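Side-chain contacts in V-type ATP synthase alpha chain (Nanoarchaeum equitans Kin4-M, PDB 5BN3), which belongs to the ATP synthase alpha/beta family and, as subunit A of an archaeal rotary assembly, carries a P-loop nucleotide-binding domain in which ADP is seen bound: residues 8-13 with 329-334; 32-37 with 183-188; 300-305 with 357-362. All blocks are in the same frame, centred on the assembly; numbering follows the deposited sequence.

Contact 1 of 3, residues 8-13 with 329-334; sequences NGPLVI and LREISS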
loop_
_atom_site.group_PDB
_atom_site.type_symbol
_atom_site.label_atom_id
_atom_site.label_comp_id
_atom_site.label_asym_id
_atom_site.label_seq_id
_atom_site.Cartn_x
_atom_site.Cartn_y
_atom_site.Cartn_z
ATOM N N ASN A 8 -31.684 0.136 -4.713
ATOM C CA ASN A 8 -30.302 -0.278 -4.498
ATOM C C ASN A 8 -29.855 0.169 -3.115
ATOM O O ASN A 8 -29.373 1.289 -2.942
ATOM C CB ASN A 8 -29.400 0.334 -5.574
ATOM C CG ASN A 8 -27.963 -0.153 -5.490
ATOM O OD1 ASN A 8 -27.643 -1.073 -4.735
ATOM N ND2 ASN A 8 -27.090 0.460 -6.280
ATOM N N GLY A 9 -30.026 -0.707 -2.129
ATOM C CA GLY A 9 -29.764 -0.349 -0.749
ATOM C C GLY A 9 -30.636 0.813 -0.318
ATOM O O GLY A 9 -31.844 0.806 -0.550
ATOM N N PRO A 10 -30.017 1.831 0.298
ATOM C CA PRO A 10 -30.714 3.023 0.787
ATOM C C PRO A 10 -31.072 3.975 -0.346
ATOM O O PRO A 10 -31.701 5.004 -0.092
ATOM C CB PRO A 10 -29.670 3.676 1.694
ATOM C CG PRO A 10 -28.369 3.297 1.068
ATOM C CD PRO A 10 -28.566 1.898 0.551
ATOM N N LEU A 11 -30.670 3.648 -1.573
ATOM C CA LEU A 11 -30.965 4.499 -2.724
ATOM C C LEU A 11 -32.152 3.987 -3.539
ATOM O O LEU A 11 -32.167 2.837 -3.979
ATOM C CB LEU A 11 -29.738 4.627 -3.635
ATOM C CG LEU A 11 -29.929 5.504 -4.878
ATOM C CD1 LEU A 11 -30.016 6.969 -4.489
ATOM C CD2 LEU A 11 -28.822 5.285 -5.902
ATOM N N VAL A 12 -33.142 4.854 -3.737
ATOM C CA VAL A 12 -34.275 4.549 -4.604
ATOM C C VAL A 12 -34.285 5.500 -5.799
ATOM O O VAL A 12 -34.117 6.710 -5.638
ATOM C CB VAL A 12 -35.611 4.645 -3.839
ATOM C CG1 VAL A 12 -36.788 4.767 -4.801
ATOM C CG2 VAL A 12 -35.786 3.438 -2.941
ATOM N N ILE A 13 -34.452 4.948 -6.998
ATOM C CA ILE A 13 -34.605 5.763 -8.198
ATOM C C ILE A 13 -36.067 5.740 -8.630
ATOM O O ILE A 13 -36.674 4.670 -8.741
ATOM C CB ILE A 13 -33.699 5.272 -9.347
ATOM C CG1 ILE A 13 -32.232 5.317 -8.914
ATOM C CG2 ILE A 13 -33.895 6.126 -10.592
ATOM C CD1 ILE A 13 -31.270 4.708 -9.915
ATOM N N LEU A 329 -22.192 8.561 3.906
ATOM C CA LEU A 329 -21.878 9.329 2.704
ATOM C C LEU A 329 -21.218 8.461 1.642
ATOM O O LEU A 329 -21.543 8.550 0.457
ATOM C CB LEU A 329 -20.952 10.499 3.045
ATOM C CG LEU A 329 -21.545 11.630 3.882
ATOM C CD1 LEU A 329 -20.489 12.673 4.214
ATOM C CD2 LEU A 329 -22.689 12.261 3.128
ATOM N N ARG A 330 -20.279 7.629 2.078
ATOM C CA ARG A 330 -19.566 6.720 1.187
ATOM C C ARG A 330 -20.518 5.700 0.565
ATOM O O ARG A 330 -20.416 5.388 -0.622
ATOM C CB ARG A 330 -18.463 6.000 1.968
ATOM C CG ARG A 330 -17.658 4.991 1.167
ATOM C CD ARG A 330 -17.156 3.880 2.081
ATOM N NE ARG A 330 -15.757 4.022 2.478
ATOM C CZ ARG A 330 -15.243 3.513 3.594
ATOM N NH1 ARG A 330 -16.013 2.844 4.441
ATOM N NH2 ARG A 330 -13.960 3.685 3.872
ATOM N N GLU A 331 -21.442 5.186 1.369
ATOM C CA GLU A 331 -22.415 4.210 0.880
ATOM C C GLU A 331 -23.373 4.806 -0.153
ATOM O O GLU A 331 -23.621 4.199 -1.193
ATOM C CB GLU A 331 -23.189 3.583 2.046
ATOM C CG GLU A 331 -24.475 2.858 1.648
ATOM C CD GLU A 331 -24.245 1.498 0.995
ATOM O OE1 GLU A 331 -23.171 1.272 0.394
ATOM O OE2 GLU A 331 -25.156 0.648 1.081
ATOM N N ILE A 332 -23.900 5.994 0.134
ATOM C CA ILE A 332 -24.778 6.692 -0.802
ATOM C C ILE A 332 -24.039 6.979 -2.104
ATOM O O ILE A 332 -24.556 6.734 -3.197
ATOM C CB ILE A 332 -25.276 8.037 -0.226
ATOM C CG1 ILE A 332 -26.031 7.833 1.093
ATOM C CG2 ILE A 332 -26.141 8.765 -1.243
ATOM C CD1 ILE A 332 -27.258 6.953 0.982
ATOM N N SER A 333 -22.824 7.504 -1.974
ATOM C CA SER A 333 -21.975 7.808 -3.120
ATOM C C SER A 333 -21.719 6.565 -3.971
ATOM O O SER A 333 -21.724 6.632 -5.201
ATOM C CB SER A 333 -20.650 8.402 -2.635
ATOM O OG SER A 333 -19.897 8.928 -3.711
ATOM N N SER A 334 -21.509 5.432 -3.307
ATOM C CA SER A 334 -21.262 4.164 -3.989
ATOM C C SER A 334 -22.463 3.694 -4.810
ATOM O O SER A 334 -22.307 3.242 -5.946
ATOM C CB SER A 334 -20.872 3.092 -2.970
ATOM O OG SER A 334 -20.798 1.815 -3.574
#
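P10 meets two consecutive residues of helix 322-335, E331 and I332, and illustrates how one turn residue can carry the contact of a barrel hairpin with a neighbouring domain. The tight part lies around the proline ring. Its CG sits 3.8 Å from CD1 of I332, the methyl at the tip of that side chain, and CB of P10 follows at 4.1 Å from the same methyl. I332 reaches the ring although its CB is not aimed at it: CG1 lies anti to the carbonyl carbon and a further bend (chi2 -60°) turns CD1 to the proline. E331 approaches with CG, 4.0 Å from P10 CG, and with OE2, 3.7 Å from P10 CD. A bend at chi2 (75°) brings this carboxylate beside the ring. The proline-isoleucine pair is apolar; the carboxylate only packs against P10 CD, and its charge is met by R335, whose NH2 forms a salt bridge with OE2, while NH1 of the same arginine bonds OD1 of N8.

The looser side is that of N8 and G9, which stay partly exposed and make no close contact with residues 329-334. L11, by contrast, is buried and packs on R335, the next residue of the helix. Y254 of the neighbouring NEQ263 chain also packs on E331.

P10 is presented by a type II' turn in which N8 and L11 exchange two backbone hydrogen bonds, with G9 at its positive-phi corner. This is the two-residue beta-hairpin connecting strands 3-8 and 11-15 of the N-terminal beta-barrel domain, resting here on the nucleotide-binding domain.

Contact 2 of 3, residues 32-37 with 183-188; sequences IGEVIG and PIRKPR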
loop_
_atom_site.group_PDB
_atom_site.type_symbol
_atom_site.label_atom_id
_atom_site.label_comp_id
_atom_site.label_asym_id
_atom_site.label_seq_id
_atom_site.Cartn_x
_atom_site.Cartn_y
_atom_site.Cartn_z
ATOM N N ILE A 32 -40.024 7.566 4.738
ATOM C CA ILE A 32 -39.455 8.898 4.571
ATOM C C ILE A 32 -38.192 8.846 3.715
ATOM O O ILE A 32 -37.271 8.073 3.992
ATOM C CB ILE A 32 -39.123 9.557 5.926
ATOM C CG1 ILE A 32 -40.354 9.567 6.839
ATOM C CG2 ILE A 32 -38.603 10.972 5.717
ATOM C CD1 ILE A 32 -41.523 10.365 6.293
ATOM N N GLY A 33 -38.160 9.666 2.668
ATOM C CA GLY A 33 -37.001 9.768 1.801
ATOM C C GLY A 33 -36.732 11.216 1.448
ATOM O O GLY A 33 -37.554 12.091 1.721
ATOM N N GLU A 34 -35.577 11.469 0.842
ATOM C CA GLU A 34 -35.216 12.818 0.429
ATOM C C GLU A 34 -34.552 12.781 -0.944
ATOM O O GLU A 34 -33.616 12.012 -1.167
ATOM C CB GLU A 34 -34.278 13.453 1.462
ATOM C CG GLU A 34 -33.937 14.915 1.206
ATOM C CD GLU A 34 -32.971 15.473 2.240
ATOM O OE1 GLU A 34 -32.382 14.678 3.004
ATOM O OE2 GLU A 34 -32.798 16.709 2.289
ATOM N N VAL A 35 -35.045 13.602 -1.867
ATOM C CA VAL A 35 -34.448 13.692 -3.197
ATOM C C VAL A 35 -33.080 14.370 -3.112
ATOM O O VAL A 35 -32.968 15.488 -2.617
ATOM C CB VAL A 35 -35.350 14.471 -4.173
ATOM C CG1 VAL A 35 -34.702 14.553 -5.540
ATOM C CG2 VAL A 35 -36.708 13.799 -4.284
ATOM N N ILE A 36 -32.044 13.691 -3.593
ATOM C CA ILE A 36 -30.680 14.209 -3.501
ATOM C C ILE A 36 -30.097 14.511 -4.877
ATOM O O ILE A 36 -29.038 15.133 -4.995
ATOM C CB ILE A 36 -29.753 13.219 -2.769
ATOM C CG1 ILE A 36 -29.705 11.882 -3.514
ATOM C CG2 ILE A 36 -30.209 13.019 -1.334
ATOM C CD1 ILE A 36 -28.808 10.848 -2.867
ATOM N N GLY A 37 -30.790 14.056 -5.915
ATOM C CA GLY A 37 -30.345 14.261 -7.280
ATOM C C GLY A 37 -31.485 14.129 -8.272
ATOM O O GLY A 37 -32.441 13.389 -8.035
ATOM N N PRO A 183 -35.610 23.772 8.365
ATOM C CA PRO A 183 -34.868 22.808 7.543
ATOM C C PRO A 183 -33.500 22.517 8.158
ATOM O O PRO A 183 -32.703 23.442 8.324
ATOM C CB PRO A 183 -34.694 23.544 6.206
ATOM C CG PRO A 183 -35.739 24.630 6.214
ATOM C CD PRO A 183 -35.862 25.034 7.649
ATOM N N ILE A 184 -33.230 21.256 8.477
ATOM C CA ILE A 184 -32.001 20.890 9.182
ATOM C C ILE A 184 -30.723 21.101 8.369
ATOM O O ILE A 184 -29.640 21.235 8.939
ATOM C CB ILE A 184 -32.048 19.432 9.696
ATOM C CG1 ILE A 184 -32.218 18.451 8.533
ATOM C CG2 ILE A 184 -33.157 19.259 10.722
ATOM C CD1 ILE A 184 -32.184 16.995 8.959
ATOM N N ARG A 185 -30.843 21.127 7.045
ATOM C CA ARG A 185 -29.680 21.335 6.180
ATOM C C ARG A 185 -29.322 22.809 6.039
ATOM O O ARG A 185 -28.329 23.157 5.401
ATOM C CB ARG A 185 -29.917 20.732 4.792
ATOM C CG ARG A 185 -30.007 19.217 4.774
ATOM C CD ARG A 185 -30.075 18.682 3.354
ATOM N NE ARG A 185 -30.224 17.230 3.335
ATOM C CZ ARG A 185 -29.209 16.375 3.411
ATOM N NH1 ARG A 185 -27.966 16.828 3.509
ATOM N NH2 ARG A 185 -29.435 15.070 3.391
ATOM N N LYS A 186 -30.136 23.669 6.639
ATOM C CA LYS A 186 -29.959 25.110 6.514
ATOM C C LYS A 186 -29.514 25.708 7.841
ATOM O O LYS A 186 -30.232 25.614 8.838
ATOM C CB LYS A 186 -31.271 25.755 6.067
ATOM C CG LYS A 186 -31.202 27.251 5.821
ATOM C CD LYS A 186 -32.543 27.753 5.301
ATOM C CE LYS A 186 -32.539 29.256 5.090
ATOM N NZ LYS A 186 -33.870 29.748 4.634
ATOM N N PRO A 187 -28.319 26.316 7.859
ATOM C CA PRO A 187 -27.788 26.944 9.075
ATOM C C PRO A 187 -28.688 28.081 9.544
ATOM O O PRO A 187 -29.148 28.867 8.715
ATOM C CB PRO A 187 -26.440 27.511 8.617
ATOM C CG PRO A 187 -26.068 26.696 7.418
ATOM C CD PRO A 187 -27.366 26.379 6.737
ATOM N N ARG A 188 -28.941 28.166 10.846
ATOM C CA ARG A 188 -29.792 29.226 11.380
ATOM C C ARG A 188 -29.043 30.554 11.449
ATOM O O ARG A 188 -27.915 30.614 11.943
ATOM C CB ARG A 188 -30.356 28.834 12.751
ATOM C CG ARG A 188 -31.381 27.706 12.679
ATOM C CD ARG A 188 -31.884 27.285 14.056
ATOM N NE ARG A 188 -32.484 28.392 14.800
ATOM C CZ ARG A 188 -33.742 28.800 14.659
ATOM N NH1 ARG A 188 -34.547 28.202 13.791
ATOM N NH2 ARG A 188 -34.194 29.813 15.385
#
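A salt bridge between E34 and R185 joins the N-terminal antiparallel beta-barrel domain to the loop that follows strand 180-183, a case of one charged pair spanning two distant parts of the chain. E34 belongs to barrel strand 31-39, which carries a classic beta bulge just beyond it, where I36 and G37 both face Y44. R185 lies in a type I turn from P183 to K186, closed by K186 N bonding to P183 O.

The backbones stay well apart, 11.7 Å between the CA atoms of E34 and R185, so the span is bridged by two long side chains coming from opposite directions. E34 is extended throughout, its CG anti to the backbone N (chi1 -174°), and R185 runs straight from CG to NE. Both ends have further partners: Y48 OH bonds OE1 of E34, while R185 NH2 forms a second salt bridge to E295 and the guanidinium makes a cation-pi contact with Y299. The arginine is thus shared between the barrel and helix 293-309, which probably restricts its rotation.

The grip is side-on, NE and NH2 each taking a different carboxylate oxygen, with the two planar groups 44° apart. R185 NE reaches E34 OE2 at 2.8 Å, on the syn side but out of the carboxylate plane. R185 NH2 meets E34 OE1 at 3.0 Å and 161°, with OE1 almost in the guanidinium plane while the nitrogen stands above the carboxylate plane.

Contact 3 of 3, residues 300-305 with 357-362; sequences LGATIG and YERSGR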
loop_
_atom_site.group_PDB
_atom_site.type_symbol
_atom_site.label_atom_id
_atom_site.label_comp_id
_atom_site.label_asym_id
_atom_site.label_seq_id
_atom_site.Cartn_x
_atom_site.Cartn_y
_atom_site.Cartn_z
ATOM N N LEU A 300 -29.624 17.382 12.354
ATOM C CA LEU A 300 -30.698 17.579 13.321
ATOM C C LEU A 300 -30.165 18.143 14.633
ATOM O O LEU A 300 -30.697 19.121 15.162
ATOM C CB LEU A 300 -31.397 16.249 13.604
ATOM C CG LEU A 300 -32.655 16.335 14.467
ATOM C CD1 LEU A 300 -33.855 16.511 13.565
ATOM C CD2 LEU A 300 -32.819 15.115 15.362
ATOM N N GLY A 301 -29.116 17.514 15.157
ATOM C CA GLY A 301 -28.531 17.932 16.419
ATOM C C GLY A 301 -27.891 19.300 16.338
ATOM O O GLY A 301 -27.935 20.074 17.294
ATOM N N ALA A 302 -27.288 19.595 15.193
ATOM C CA ALA A 302 -26.695 20.904 14.967
ATOM C C ALA A 302 -27.770 21.984 14.944
ATOM O O ALA A 302 -27.597 23.058 15.522
ATOM C CB ALA A 302 -25.912 20.907 13.667
ATOM N N THR A 303 -28.876 21.698 14.260
ATOM C CA THR A 303 -29.987 22.643 14.150
ATOM C C THR A 303 -30.608 22.958 15.508
ATOM O O THR A 303 -30.880 24.119 15.822
ATOM C CB THR A 303 -31.077 22.106 13.201
ATOM O OG1 THR A 303 -30.523 21.941 11.890
ATOM C CG2 THR A 303 -32.242 23.076 13.129
ATOM N N ILE A 304 -30.837 21.919 16.307
ATOM C CA ILE A 304 -31.360 22.090 17.658
ATOM C C ILE A 304 -30.365 22.883 18.510
ATOM O O ILE A 304 -30.761 23.722 19.322
ATOM C CB ILE A 304 -31.665 20.722 18.309
ATOM C CG1 ILE A 304 -32.797 20.018 17.552
ATOM C CG2 ILE A 304 -32.029 20.888 19.772
ATOM C CD1 ILE A 304 -33.086 18.605 18.043
ATOM N N GLY A 305 -29.074 22.627 18.310
ATOM C CA GLY A 305 -28.031 23.368 19.002
ATOM C C GLY A 305 -28.060 24.846 18.674
ATOM O O GLY A 305 -27.924 25.691 19.564
ATOM N N TYR A 357 -19.195 21.335 11.195
ATOM C CA TYR A 357 -18.332 22.075 12.118
ATOM C C TYR A 357 -18.404 23.598 11.992
ATOM O O TYR A 357 -18.175 24.311 12.968
ATOM C CB TYR A 357 -16.880 21.597 11.992
ATOM C CG TYR A 357 -16.658 20.205 12.536
ATOM C CD1 TYR A 357 -16.639 19.971 13.903
ATOM C CD2 TYR A 357 -16.464 19.128 11.686
ATOM C CE1 TYR A 357 -16.435 18.704 14.406
ATOM C CE2 TYR A 357 -16.259 17.856 12.180
ATOM C CZ TYR A 357 -16.246 17.653 13.542
ATOM O OH TYR A 357 -16.043 16.391 14.043
ATOM N N GLU A 358 -18.723 24.100 10.803
ATOM C CA GLU A 358 -18.818 25.545 10.602
ATOM C C GLU A 358 -20.045 26.147 11.288
ATOM O O GLU A 358 -20.205 27.367 11.325
ATOM C CB GLU A 358 -18.811 25.887 9.117
ATOM N N ARG A 359 -20.906 25.290 11.831
ATOM C CA ARG A 359 -22.075 25.749 12.577
ATOM C C ARG A 359 -21.711 26.125 14.007
ATOM O O ARG A 359 -22.475 26.802 14.688
ATOM C CB ARG A 359 -23.157 24.669 12.602
ATOM C CG ARG A 359 -23.797 24.360 11.257
ATOM C CD ARG A 359 -25.213 23.862 11.477
ATOM N NE ARG A 359 -25.801 23.260 10.286
ATOM C CZ ARG A 359 -27.102 23.033 10.133
ATOM N NH1 ARG A 359 -27.955 23.379 11.088
ATOM N NH2 ARG A 359 -27.550 22.478 9.019
ATOM N N SER A 360 -20.548 25.675 14.466
ATOM C CA SER A 360 -20.087 26.020 15.805
ATOM C C SER A 360 -19.721 27.493 15.839
ATOM O O SER A 360 -19.601 28.134 14.793
ATOM C CB SER A 360 -18.873 25.179 16.196
ATOM O OG SER A 360 -17.739 25.544 15.433
ATOM N N GLY A 361 -19.554 28.039 17.037
ATOM C CA GLY A 361 -19.143 29.423 17.166
ATOM C C GLY A 361 -19.932 30.189 18.202
ATOM O O GLY A 361 -21.048 29.807 18.559
ATOM N N ARG A 362 -19.336 31.269 18.692
ATOM C CA ARG A 362 -20.008 32.193 19.590
ATOM C C ARG A 362 -20.527 33.358 18.754
ATOM O O ARG A 362 -19.794 33.912 17.932
ATOM C CB ARG A 362 -19.021 32.684 20.649
ATOM C CG ARG A 362 -19.599 33.645 21.667
ATOM C CD ARG A 362 -18.627 33.849 22.816
ATOM N NE ARG A 362 -18.066 35.196 22.845
ATOM C CZ ARG A 362 -18.621 36.218 23.485
ATOM N NH1 ARG A 362 -19.760 36.052 24.142
ATOM N NH2 ARG A 362 -18.040 37.408 23.462
#
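R359 touches helix 293-309 through both its aliphatic stem and its charged end, an example of one arginine doing two kinds of work. The apolar share is small: CD of R359 rests 3.7 Å from CB of A302, where the two backbones also approach most closely.

The polar share comes next along the same side chain. R359 NH1 donates to OG1 of T303 at 3.1 Å, a bent bond (138°) with the oxygen tilted from the guanidinium plane. T303 holds its hydroxyl beside the backbone N (chi1 -62°), and that OG1 also bonds Y299 O, one helical turn earlier. NH1 has a salt bridge to E306; NH2 also meets I184 O, modelled so close that the detail of this bond is doubtful. Both segments belong to the P-loop NTPase-type nucleotide-binding domain, where R359 occupies the connection from helix 349-357 to strand 361-364, its side chain about 12 Å from a bound magnesium ion.

Within that connection, backbone and hydroxyl bonds shape a type I turn from Y357 to S360. Y357 O accepts twice, from S360 N at 3.1 Å and from S360 OG at 2.8 Å, the hydroxyl lying nearly along the C=O axis. G361 then takes a positive phi (135°) as the chain enters the strand.

From the N terminus, residues 8-13 open contact 1, which 329-334 close, a loop that brings the barrel onto helix 322-335. Contact 2 (32-37 with 183-188) is nested inside that loop and completes before contact 3 begins. Contact 3 (300-305 with 357-362) opens inside the loop of contact 1 and closes beyond it, so the two cross, though their nearest atoms are about 10 Å apart. Contact 2 is the intermediary in space: I36 CD1 packs 3.8 Å from I332 CG2 of contact 1, and its turn abuts R359 of contact 3. Together they tie the barrel, the linking loop and the nucleotide-binding domain.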